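Local coordinates for protein putative succinylglutamate desuccinylase / aspartoacylase (Shewanella amazonensis, PDB 3FMC) that probably acts as a zinc-dependent hydrolase of ester bonds, in the succinylglutamate desuccinylase/aspartoacylase family, at residues S177-Y182 with A254-E259; Q39-G44 with Q48-I53; V309-K312 with P316-N319; I196-L201 with D340-L345. All coordinates share one frame; numbering follows the deposited sequence.

Contact 1 (S177-Y182 with A254-E259); sequences SCKHLY and ALEDAE
K179 reaches from strand 176-184 to helix 251-267 and places its ammonium group between two acids. NZ lies 2.7 Å from D257 OD1 and 2.7 Å from E256 OE2. Both pairs are salt bridges, though the one to E256 is less certain, because it holds for one of two conformers of that residue. The lysine chain is extended beyond CG (chi2 -174°), which carries the charge across the 9.2 Å between K179 CA and D257 CA. D257 forms the tight, buried side. K179 CE passes 3.2 Å from D257 OD1, and NZ meets that oxygen on its syn side, 28° out of the carboxylate plane. D257 also packs on V52 and L243. E256 forms the looser, partly exposed side. Its OE2 is approached from above the carboxylate plane, and its OE1 has a long, weak ion pair with K278. D253 gives NZ a third acidic partner through another salt bridge. A methionine in place of K179 would probably leave D257, E256 and D253 without the charge they share. The arrangement is a salt-bridge network that ties the face of a helix to a sheet strand, within the alpha/beta catalytic domain of this family.

Contact 2 (Q39-G44 with Q48-I53); sequences QANVHG and QGNAVI
The backbones come close where strand 36-40 ends and helix 48-60 begins, with A40 CA 4.9 Å from G49 CA. A40 points its methyl at the first helix turn, and its CB lies 3.4 Å from G49 C. G49 has no side chain, which lets A40 CB come this near. I53 adds its CD1, 3.6 Å from A40 CB. N50 ND2 donates to N41 OD1 at 2.8 Å, and the N-H...O angle is 160°. The oxygen lies in the N50 amide plane, but the donor sits above the N41 carbonyl plane. The amide planes are 69° apart. N41 has CG anti to its N (chi1 -154°), and its ND2 turns back to the loop, donating to H43 O and G44 O. These bonds brace the loop carrying H43, which probably forms the zinc site with E46 and H172. A leucine in place of N41 would probably leave N50 ND2 without its acceptor and free the H43-G44 turn to move. N50 OD1 is held by L74 N. The contact belongs to the beta-alpha-beta unit of strand 36-40, helix 48-60 and strand 69-72. Helix 251-267 packs on V52, and L323 of a second subunit packs on N50 and I53.

Contact 3 (V309-K312 with P316-N319); sequences VPMK and PLVN
P316 and L317 receive the side chain of M311, a selenomethionine, across the short turn that leads into strand 316-321. P316 comes first and takes part through its backbone. Its carbonyl O lies 3.6 Å from M311 CE, which is van der Waals contact with a methyl group. P316 CB points away from M311, and the ring touches V334 and R336 of strand 332-336. L317 follows and supplies the apolar half of the contact. Its CD1 is 3.7 Å from M311 SE and 3.8 Å from M311 CE. One leucine methyl therefore touches the last two atoms of the selenomethionine. The two side chains cross at about a right angle. The shape of M311 explains this meeting. CG sits between the backbone N and the carbonyl carbon (chi1 42°), and chi2 is extended. A bend at chi3 (-60°) then turns CE to the P316 carbonyl while SE stays beside the leucine. L317 has CG anti to its N (chi1 -166°), and its side chain also meets L337 and Y359. At V318 the strand leaves the contact. L317 and V318 both face L335, which makes a classic beta bulge in the antiparallel sheet that holds strands 299-303, 316-321 and 332-336. The backbone of M311 also pairs with G341. The selenium stands in for methionine sulfur. The chemistry is van der Waals contact of the M311 side-chain end with the L317 methyl and the P316 carbonyl oxygen, so the fit probably depends on apolar shape more than on bonding.

Contact 4 (I196-L201 with D340-L345); sequences IPYTLL and DGVPIL
Y198 meets V342 and I344 through its ring and its CB, between strand 198-202 and strand 341-346. The CH-pi contact is the directional part. V342 CG1 lies over one face of the Y198 ring, 3.9 Å from the centroid and 22° off the ring normal. It is offset toward the rim, and its nearest ring atom is Y198 CZ at 3.6 Å. The side chains of Y198 and V342 approach from opposite directions. Both valine methyls share the work, since V342 CG2 lies 3.8 Å from Y198 CE1. With CG1 anti to the V342 N (chi1 -177°), both methyls lie on the same side of the ring, CG1 over the face and CG2 out beyond CE1. The second kind of interaction is plain apolar packing. I344 CD1 lies 4.0 Å from Y198 CB, at the root of the tyrosine side chain. The tyrosine is thus touched at both ends, by V342 near the hydroxyl and by I344 near the backbone. M362 of strand 357-363 packs on Y198, L200 and I344. Polar bonding involves partners outside the two segments: Y198 OH has a weak hydrogen bond to G308 O. Strand 176-184 pairs with both strands, bonding to the backbone of Y198 through L181. The chemistry implies a buried apolar seam, in which the aromatic face accepts a methyl group and the hydroxyl finds its weak partner on the loop beyond.

Overall arrangement
Contacts 2 and 4 are buried, while contacts 1 and 3 are partly buried. Contact 3 lies farthest out, about 26 Å from the chain centre, measured centre to centre. Contacts 1 and 2 touch through helix 251-267, which packs on helix 48-60, and both lie in the catalytic domain range. Strand 176-184 of contact 1 pairs with both strands of contact 4. The 309-312 loop of contact 3 lies against strand 341-346, and its P310 reaches Y198. Chemistry changes along this series. Charge dominates contact 1, contact 2 mixes a buried amide bond with close backbone packing, contact 3 is mainly apolar, and contact 4 rests on a CH-pi contact and apolar packing. Contacts 2 and 3 are about 29 Å apart between centres.

Contact 1 (S177-Y182 with A254-E259)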
loop_
_atom_site.group_PDB
_atom_site.type_symbol
_atom_site.label_atom_id
_atom_site.label_comp_id
_atom_site.label_asym_id
_atom_site.label_seq_id
_atom_site.Cartn_x
_atom_site.Cartn_y
_atom_site.Cartn_z
ATOM N N SER C 177 -3.192 21.099 -8.161
ATOM C CA SER C 177 -4.204 22.078 -7.792
ATOM C C SER C 177 -3.747 23.535 -7.845
ATOM O O SER C 177 -2.586 23.835 -7.659
ATOM C CB SER C 177 -4.639 21.771 -6.358
ATOM O OG SER C 177 -5.627 22.612 -5.819
ATOM N N CYS C 178 -4.716 24.419 -8.033
ATOM C CA CYS C 178 -4.456 25.843 -7.895
ATOM C C CYS C 178 -4.692 26.186 -6.431
ATOM O O CYS C 178 -5.121 25.350 -5.632
ATOM C CB CYS C 178 -5.362 26.688 -8.833
ATOM S SG CYS C 178 -7.038 26.738 -8.438
ATOM N N LYS C 179 -4.338 27.413 -6.048
ATOM C CA LYS C 179 -4.587 27.891 -4.682
ATOM C C LYS C 179 -6.080 28.249 -4.564
ATOM O O LYS C 179 -6.662 28.943 -5.407
ATOM C CB LYS C 179 -3.726 29.137 -4.373
ATOM C CG LYS C 179 -2.280 28.907 -4.585
ATOM C CD LYS C 179 -1.435 30.096 -4.148
ATOM C CE LYS C 179 0.001 29.851 -4.447
ATOM N NZ LYS C 179 0.829 31.000 -4.028
ATOM N N HIS C 180 -6.690 27.755 -3.513
ATOM C CA HIS C 180 -8.076 27.984 -3.217
ATOM C C HIS C 180 -8.304 28.046 -1.715
ATOM O O HIS C 180 -7.459 27.650 -0.912
ATOM C CB HIS C 180 -9.044 27.035 -3.964
ATOM C CG HIS C 180 -8.846 25.571 -3.691
ATOM N ND1 HIS C 180 -7.758 24.861 -4.169
ATOM C CD2 HIS C 180 -9.647 24.674 -3.087
ATOM C CE1 HIS C 180 -7.897 23.592 -3.830
ATOM N NE2 HIS C 180 -9.032 23.458 -3.167
ATOM N N LEU C 181 -9.456 28.546 -1.351
ATOM C CA LEU C 181 -9.805 28.788 0.041
ATOM C C LEU C 181 -11.196 28.353 0.379
ATOM O O LEU C 181 -12.132 28.563 -0.420
ATOM C CB LEU C 181 -9.723 30.283 0.302
ATOM C CG LEU C 181 -10.096 30.927 1.644
ATOM C CD1 LEU C 181 -9.106 30.567 2.790
ATOM C CD2 LEU C 181 -10.213 32.497 1.528
ATOM N N TYR C 182 -11.319 27.698 1.522
ATOM C CA TYR C 182 -12.606 27.423 2.125
ATOM C C TYR C 182 -12.835 28.502 3.208
ATOM O O TYR C 182 -11.985 28.737 4.129
ATOM C CB TYR C 182 -12.723 26.044 2.722
ATOM C CG TYR C 182 -12.678 24.904 1.726
ATOM C CD1 TYR C 182 -11.481 24.416 1.230
ATOM C CD2 TYR C 182 -13.850 24.298 1.306
ATOM C CE1 TYR C 182 -11.448 23.356 0.327
ATOM C CE2 TYR C 182 -13.837 23.309 0.409
ATOM C CZ TYR C 182 -12.658 22.803 -0.081
ATOM O OH TYR C 182 -12.705 21.744 -0.965
ATOM N N ALA C 254 5.642 29.762 -1.256
ATOM C CA ALA C 254 5.217 29.803 0.155
ATOM C C ALA C 254 5.332 31.227 0.761
ATOM O O ALA C 254 4.549 31.618 1.634
ATOM C CB ALA C 254 6.044 28.797 0.970
ATOM N N LEU C 255 6.312 31.994 0.305
ATOM C CA LEU C 255 6.455 33.394 0.743
ATOM C C LEU C 255 5.219 34.207 0.337
ATOM O O LEU C 255 4.680 34.984 1.135
ATOM C CB LEU C 255 7.740 34.000 0.187
ATOM C CG LEU C 255 8.093 35.401 0.728
ATOM C CD1 LEU C 255 8.117 35.502 2.315
ATOM C CD2 LEU C 255 9.400 35.806 0.045
ATOM N N GLU C 256 4.774 34.047 -0.901
ATOM C CA GLU C 256 3.552 34.718 -1.367
ATOM C C GLU C 256 2.362 34.372 -0.484
ATOM O O GLU C 256 1.593 35.238 -0.067
ATOM C CB GLU C 256 3.253 34.343 -2.835
ATOM C CG GLU C 256 1.787 34.569 -3.235
ATOM C CD GLU C 256 1.514 34.326 -4.705
ATOM O OE1 GLU C 256 2.113 35.043 -5.528
ATOM O OE2 GLU C 256 0.668 33.450 -5.027
ATOM N N ASP C 257 2.210 33.088 -0.172
ATOM C CA ASP C 257 1.104 32.666 0.679
ATOM C C ASP C 257 1.207 33.332 2.071
ATOM O O ASP C 257 0.221 33.816 2.637
ATOM C CB ASP C 257 1.139 31.145 0.872
ATOM C CG ASP C 257 1.031 30.389 -0.426
ATOM O OD1 ASP C 257 0.393 30.896 -1.395
ATOM O OD2 ASP C 257 1.593 29.279 -0.494
ATOM N N ALA C 258 2.410 33.320 2.630
ATOM C CA ALA C 258 2.640 33.920 3.963
ATOM C C ALA C 258 2.308 35.428 3.949
ATOM O O ALA C 258 1.726 35.963 4.907
ATOM C CB ALA C 258 4.090 33.688 4.372
ATOM N N GLU C 259 2.605 36.091 2.830
ATOM C CA GLU C 259 2.329 37.542 2.707
ATOM C C GLU C 259 0.828 37.813 2.714
ATOM O O GLU C 259 0.335 38.780 3.319
ATOM C CB GLU C 259 3.059 38.106 1.489
ATOM C CG GLU C 259 4.569 38.220 1.703
ATOM C CD GLU C 259 5.341 38.522 0.401
ATOM O OE1 GLU C 259 4.740 38.496 -0.699
ATOM O OE2 GLU C 259 6.563 38.748 0.470
#

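Contact 2 (Q39-G44 with Q48-I53)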
loop_
_atom_site.group_PDB
_atom_site.type_symbol
_atom_site.label_atom_id
_atom_site.label_comp_id
_atom_site.label_asym_id
_atom_site.label_seq_id
_atom_site.Cartn_x
_atom_site.Cartn_y
_atom_site.Cartn_z
ATOM N N GLN C 39 -2.032 25.488 11.612
ATOM C CA GLN C 39 -1.457 24.137 11.478
ATOM C C GLN C 39 -1.281 23.766 10.013
ATOM O O GLN C 39 -1.929 24.316 9.142
ATOM C CB GLN C 39 -2.275 23.065 12.210
ATOM C CG GLN C 39 -3.672 22.830 11.661
ATOM C CD GLN C 39 -4.446 21.809 12.408
ATOM O OE1 GLN C 39 -4.235 21.600 13.593
ATOM N NE2 GLN C 39 -5.348 21.135 11.707
ATOM N N ALA C 40 -0.401 22.795 9.770
ATOM C CA ALA C 40 -0.096 22.320 8.431
ATOM C C ALA C 40 0.167 20.822 8.464
ATOM O O ALA C 40 0.666 20.296 9.478
ATOM C CB ALA C 40 1.184 22.990 7.884
ATOM N N ASN C 41 -0.078 20.204 7.317
ATOM C CA ASN C 41 0.417 18.829 6.979
ATOM C C ASN C 41 -0.309 17.736 7.777
ATOM O O ASN C 41 0.285 16.694 8.153
ATOM C CB ASN C 41 1.964 18.805 7.178
ATOM C CG ASN C 41 2.732 17.761 6.333
ATOM O OD1 ASN C 41 3.951 17.599 6.543
ATOM N ND2 ASN C 41 2.079 17.104 5.372
ATOM N N VAL C 42 -1.587 17.993 8.079
ATOM C CA VAL C 42 -2.445 16.972 8.676
ATOM C C VAL C 42 -2.569 15.840 7.643
ATOM O O VAL C 42 -2.577 14.638 7.999
ATOM C CB VAL C 42 -3.811 17.552 9.166
ATOM C CG1 VAL C 42 -4.840 16.423 9.485
ATOM C CG2 VAL C 42 -3.620 18.384 10.473
ATOM N N HIS C 43 -2.682 16.212 6.361
ATOM C CA HIS C 43 -2.584 15.241 5.248
ATOM C C HIS C 43 -1.105 15.153 4.865
ATOM O O HIS C 43 -0.473 16.159 4.448
ATOM C CB HIS C 43 -3.434 15.613 4.053
ATOM C CG HIS C 43 -4.894 15.461 4.269
ATOM N ND1 HIS C 43 -5.787 16.427 3.894
ATOM C CD2 HIS C 43 -5.629 14.466 4.829
ATOM C CE1 HIS C 43 -7.018 16.023 4.162
ATOM N NE2 HIS C 43 -6.950 14.845 4.757
ATOM N N GLY C 44 -0.521 13.972 5.080
ATOM C CA GLY C 44 0.941 13.752 4.941
ATOM C C GLY C 44 1.641 14.236 3.666
ATOM O O GLY C 44 2.788 14.662 3.696
ATOM N N GLN C 48 3.601 21.492 1.480
ATOM C CA GLN C 48 3.883 22.913 1.259
ATOM C C GLN C 48 3.493 23.797 2.445
ATOM O O GLN C 48 4.089 24.860 2.673
ATOM C CB GLN C 48 3.209 23.362 -0.046
ATOM C CG GLN C 48 3.345 24.894 -0.351
ATOM C CD GLN C 48 4.684 25.304 -0.840
ATOM O OE1 GLN C 48 5.703 24.645 -0.609
ATOM N NE2 GLN C 48 4.714 26.447 -1.501
ATOM N N GLY C 49 2.486 23.387 3.215
ATOM C CA GLY C 49 2.078 24.126 4.394
ATOM C C GLY C 49 3.189 24.331 5.420
ATOM O O GLY C 49 3.178 25.325 6.144
ATOM N N ASN C 50 4.149 23.415 5.471
ATOM C CA ASN C 50 5.325 23.580 6.335
ATOM C C ASN C 50 6.178 24.762 5.842
ATOM O O ASN C 50 6.719 25.559 6.656
ATOM C CB ASN C 50 6.177 22.303 6.360
ATOM C CG ASN C 50 5.404 21.120 6.940
ATOM O OD1 ASN C 50 4.846 21.240 8.008
ATOM N ND2 ASN C 50 5.295 20.028 6.192
ATOM N N ALA C 51 6.319 24.853 4.524
ATOM C CA ALA C 51 7.100 25.935 3.894
ATOM C C ALA C 51 6.387 27.253 4.152
ATOM O O ALA C 51 7.053 28.305 4.364
ATOM C CB ALA C 51 7.266 25.684 2.338
ATOM N N VAL C 52 5.058 27.214 4.150
ATOM C CA VAL C 52 4.269 28.441 4.448
ATOM C C VAL C 52 4.467 28.886 5.912
ATOM O O VAL C 52 4.667 30.086 6.216
ATOM C CB VAL C 52 2.779 28.310 4.033
ATOM C CG1 VAL C 52 1.991 29.551 4.473
ATOM C CG2 VAL C 52 2.634 28.079 2.507
ATOM N N ILE C 53 4.421 27.927 6.840
ATOM C CA ILE C 53 4.642 28.213 8.252
ATOM C C ILE C 53 6.068 28.745 8.450
ATOM O O ILE C 53 6.295 29.752 9.167
ATOM C CB ILE C 53 4.313 26.988 9.147
ATOM C CG1 ILE C 53 2.779 26.792 9.214
ATOM C CG2 ILE C 53 4.895 27.122 10.546
ATOM C CD1 ILE C 53 2.298 25.601 10.101
#

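Contact 3 (V309-K312 with P316-N319)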
loop_
_atom_site.group_PDB
_atom_site.type_symbol
_atom_site.label_atom_id
_atom_site.label_comp_id
_atom_site.label_asym_id
_atom_site.label_seq_id
_atom_site.Cartn_x
_atom_site.Cartn_y
_atom_site.Cartn_z
ATOM N N VAL C 309 -7.938 28.103 -14.339
ATOM C CA VAL C 309 -8.243 28.791 -15.612
ATOM C C VAL C 309 -9.701 28.466 -15.995
ATOM O O VAL C 309 -10.043 27.301 -16.219
ATOM C CB VAL C 309 -7.285 28.379 -16.728
ATOM C CG1 VAL C 309 -7.640 29.092 -18.051
ATOM C CG2 VAL C 309 -5.873 28.639 -16.331
ATOM N N PRO C 310 -10.578 29.481 -16.027
ATOM C CA PRO C 310 -11.963 29.220 -16.385
ATOM C C PRO C 310 -12.108 28.591 -17.746
ATOM O O PRO C 310 -11.297 28.857 -18.647
ATOM C CB PRO C 310 -12.568 30.607 -16.406
ATOM C CG PRO C 310 -11.745 31.366 -15.392
ATOM C CD PRO C 310 -10.367 30.903 -15.686
HETATM N N MSE C 311 -13.117 27.752 -17.896
HETATM C CA MSE C 311 -13.379 27.124 -19.177
HETATM C C MSE C 311 -14.852 26.990 -19.372
HETATM O O MSE C 311 -15.688 27.296 -18.474
HETATM C CB MSE C 311 -12.625 25.774 -19.354
HETATM C CG MSE C 311 -12.594 24.920 -18.233
HETATM SE SE MSE C 311 -11.545 23.228 -18.459
HETATM C CE MSE C 311 -12.529 22.479 -19.937
ATOM N N LYS C 312 -15.193 26.623 -20.595
ATOM C CA LYS C 312 -16.583 26.511 -20.958
ATOM C C LYS C 312 -16.926 25.064 -21.162
ATOM O O LYS C 312 -16.052 24.222 -21.336
ATOM C CB LYS C 312 -16.880 27.319 -22.230
ATOM C CG LYS C 312 -16.565 28.789 -22.077
ATOM C CD LYS C 312 -17.196 29.640 -23.172
ATOM C CE LYS C 312 -16.816 29.151 -24.594
ATOM N NZ LYS C 312 -17.293 30.076 -25.685
ATOM N N PRO C 316 -12.346 21.109 -24.193
ATOM C CA PRO C 316 -11.693 19.849 -23.848
ATOM C C PRO C 316 -11.077 19.861 -22.452
ATOM O O PRO C 316 -10.269 20.726 -22.123
ATOM C CB PRO C 316 -10.585 19.732 -24.891
ATOM C CG PRO C 316 -11.020 20.550 -25.979
ATOM C CD PRO C 316 -11.667 21.733 -25.335
ATOM N N LEU C 317 -11.454 18.875 -21.658
ATOM C CA LEU C 317 -10.949 18.718 -20.323
ATOM C C LEU C 317 -9.711 17.800 -20.337
ATOM O O LEU C 317 -8.690 18.134 -19.730
ATOM C CB LEU C 317 -12.056 18.167 -19.448
ATOM C CG LEU C 317 -11.881 18.221 -17.969
ATOM C CD1 LEU C 317 -11.771 19.682 -17.516
ATOM C CD2 LEU C 317 -13.072 17.476 -17.310
ATOM N N VAL C 318 -9.817 16.643 -21.005
ATOM C CA VAL C 318 -8.706 15.713 -21.151
ATOM C C VAL C 318 -8.806 14.951 -22.476
ATOM O O VAL C 318 -9.884 14.834 -23.074
ATOM C CB VAL C 318 -8.626 14.585 -20.019
ATOM C CG1 VAL C 318 -8.811 15.138 -18.581
ATOM C CG2 VAL C 318 -9.610 13.419 -20.269
ATOM N N ASN C 319 -7.664 14.453 -22.910
ATOM C CA ASN C 319 -7.618 13.442 -23.949
ATOM C C ASN C 319 -7.536 12.116 -23.196
ATOM O O ASN C 319 -6.777 11.992 -22.240
ATOM C CB ASN C 319 -6.445 13.598 -24.847
ATOM C CG ASN C 319 -6.628 14.741 -25.815
ATOM O OD1 ASN C 319 -7.733 14.965 -26.297
ATOM N ND2 ASN C 319 -5.578 15.493 -26.051
#

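Contact 4 (I196-L201 with D340-L345)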
loop_
_atom_site.group_PDB
_atom_site.type_symbol
_atom_site.label_atom_id
_atom_site.label_comp_id
_atom_site.label_asym_id
_atom_site.label_seq_id
_atom_site.Cartn_x
_atom_site.Cartn_y
_atom_site.Cartn_z
ATOM N N ILE C 196 -5.545 34.526 -2.651
ATOM C CA ILE C 196 -6.143 33.303 -3.172
ATOM C C ILE C 196 -7.268 33.648 -4.159
ATOM O O ILE C 196 -8.301 34.217 -3.773
ATOM C CB ILE C 196 -6.635 32.431 -2.004
ATOM C CG1 ILE C 196 -5.432 32.088 -1.082
ATOM C CG2 ILE C 196 -7.269 31.129 -2.566
ATOM C CD1 ILE C 196 -5.725 31.314 0.204
ATOM N N PRO C 197 -7.086 33.250 -5.428
ATOM C CA PRO C 197 -8.037 33.614 -6.493
ATOM C C PRO C 197 -9.420 32.976 -6.399
ATOM O O PRO C 197 -10.376 33.551 -6.879
ATOM C CB PRO C 197 -7.277 33.208 -7.774
ATOM C CG PRO C 197 -6.376 32.092 -7.377
ATOM C CD PRO C 197 -5.980 32.414 -5.930
ATOM N N TYR C 198 -9.542 31.799 -5.766
ATOM C CA TYR C 198 -10.821 31.064 -5.738
ATOM C C TYR C 198 -11.223 30.631 -4.354
ATOM O O TYR C 198 -10.449 29.979 -3.643
ATOM C CB TYR C 198 -10.723 29.863 -6.700
ATOM C CG TYR C 198 -10.598 30.310 -8.155
ATOM C CD1 TYR C 198 -11.713 30.815 -8.829
ATOM C CD2 TYR C 198 -9.391 30.321 -8.814
ATOM C CE1 TYR C 198 -11.616 31.285 -10.121
ATOM C CE2 TYR C 198 -9.306 30.767 -10.140
ATOM C CZ TYR C 198 -10.431 31.256 -10.765
ATOM O OH TYR C 198 -10.398 31.707 -12.081
ATOM N N THR C 199 -12.442 30.977 -3.963
ATOM C CA THR C 199 -12.928 30.680 -2.627
ATOM C C THR C 199 -14.262 29.902 -2.658
ATOM O O THR C 199 -15.176 30.244 -3.393
ATOM C CB THR C 199 -13.120 31.980 -1.792
ATOM O OG1 THR C 199 -11.855 32.765 -1.718
ATOM C CG2 THR C 199 -13.675 31.649 -0.409
ATOM N N LEU C 200 -14.337 28.860 -1.838
ATOM C CA LEU C 200 -15.553 28.081 -1.612
ATOM C C LEU C 200 -16.178 28.600 -0.329
ATOM O O LEU C 200 -15.538 28.581 0.736
ATOM C CB LEU C 200 -15.235 26.583 -1.455
ATOM C CG LEU C 200 -14.763 25.910 -2.743
ATOM C CD1 LEU C 200 -14.003 24.644 -2.570
ATOM C CD2 LEU C 200 -15.983 25.712 -3.660
ATOM N N LEU C 201 -17.393 29.133 -0.435
ATOM C CA LEU C 201 -18.174 29.605 0.714
ATOM C C LEU C 201 -18.973 28.440 1.267
ATOM O O LEU C 201 -19.799 27.818 0.565
ATOM C CB LEU C 201 -19.068 30.787 0.304
ATOM C CG LEU C 201 -18.363 32.047 -0.215
ATOM C CD1 LEU C 201 -19.352 33.049 -0.802
ATOM C CD2 LEU C 201 -17.524 32.691 0.888
ATOM N N ASP C 340 -19.958 25.107 -17.713
ATOM C CA ASP C 340 -18.906 26.113 -17.608
ATOM C C ASP C 340 -18.495 26.157 -16.127
ATOM O O ASP C 340 -19.326 26.033 -15.228
ATOM C CB ASP C 340 -19.409 27.501 -17.945
ATOM C CG ASP C 340 -19.840 27.664 -19.415
ATOM O OD1 ASP C 340 -19.703 26.728 -20.241
ATOM O OD2 ASP C 340 -20.338 28.767 -19.681
ATOM N N GLY C 341 -17.215 26.335 -15.885
ATOM C CA GLY C 341 -16.716 26.409 -14.536
ATOM C C GLY C 341 -15.233 26.610 -14.543
ATOM O O GLY C 341 -14.616 26.837 -15.609
ATOM N N VAL C 342 -14.660 26.544 -13.338
ATOM C CA VAL C 342 -13.223 26.694 -13.133
ATOM C C VAL C 342 -12.642 25.413 -12.510
ATOM O O VAL C 342 -12.922 25.143 -11.357
ATOM C CB VAL C 342 -12.883 27.857 -12.160
ATOM C CG1 VAL C 342 -11.368 27.997 -12.042
ATOM C CG2 VAL C 342 -13.429 29.194 -12.691
ATOM N N PRO C 343 -11.883 24.643 -13.283
ATOM C CA PRO C 343 -11.208 23.462 -12.725
ATOM C C PRO C 343 -10.218 23.924 -11.664
ATOM O O PRO C 343 -9.399 24.824 -11.933
ATOM C CB PRO C 343 -10.517 22.839 -13.948
ATOM C CG PRO C 343 -10.413 23.902 -14.912
ATOM C CD PRO C 343 -11.598 24.797 -14.721
ATOM N N ILE C 344 -10.358 23.385 -10.447
ATOM C CA ILE C 344 -9.479 23.744 -9.314
ATOM C C ILE C 344 -8.324 22.768 -9.175
ATOM O O ILE C 344 -7.167 23.133 -8.901
ATOM C CB ILE C 344 -10.310 23.818 -7.982
ATOM C CG1 ILE C 344 -11.382 24.919 -8.067
ATOM C CG2 ILE C 344 -9.416 24.004 -6.768
ATOM C CD1 ILE C 344 -10.827 26.320 -8.457
ATOM N N LEU C 345 -8.635 21.495 -9.387
ATOM C CA LEU C 345 -7.631 20.457 -9.173
ATOM C C LEU C 345 -7.987 19.255 -10.038
ATOM O O LEU C 345 -9.152 19.078 -10.434
ATOM C CB LEU C 345 -7.587 20.079 -7.668
ATOM C CG LEU C 345 -8.873 19.564 -6.998
ATOM C CD1 LEU C 345 -9.036 18.026 -7.238
ATOM C CD2 LEU C 345 -9.002 19.818 -5.504
#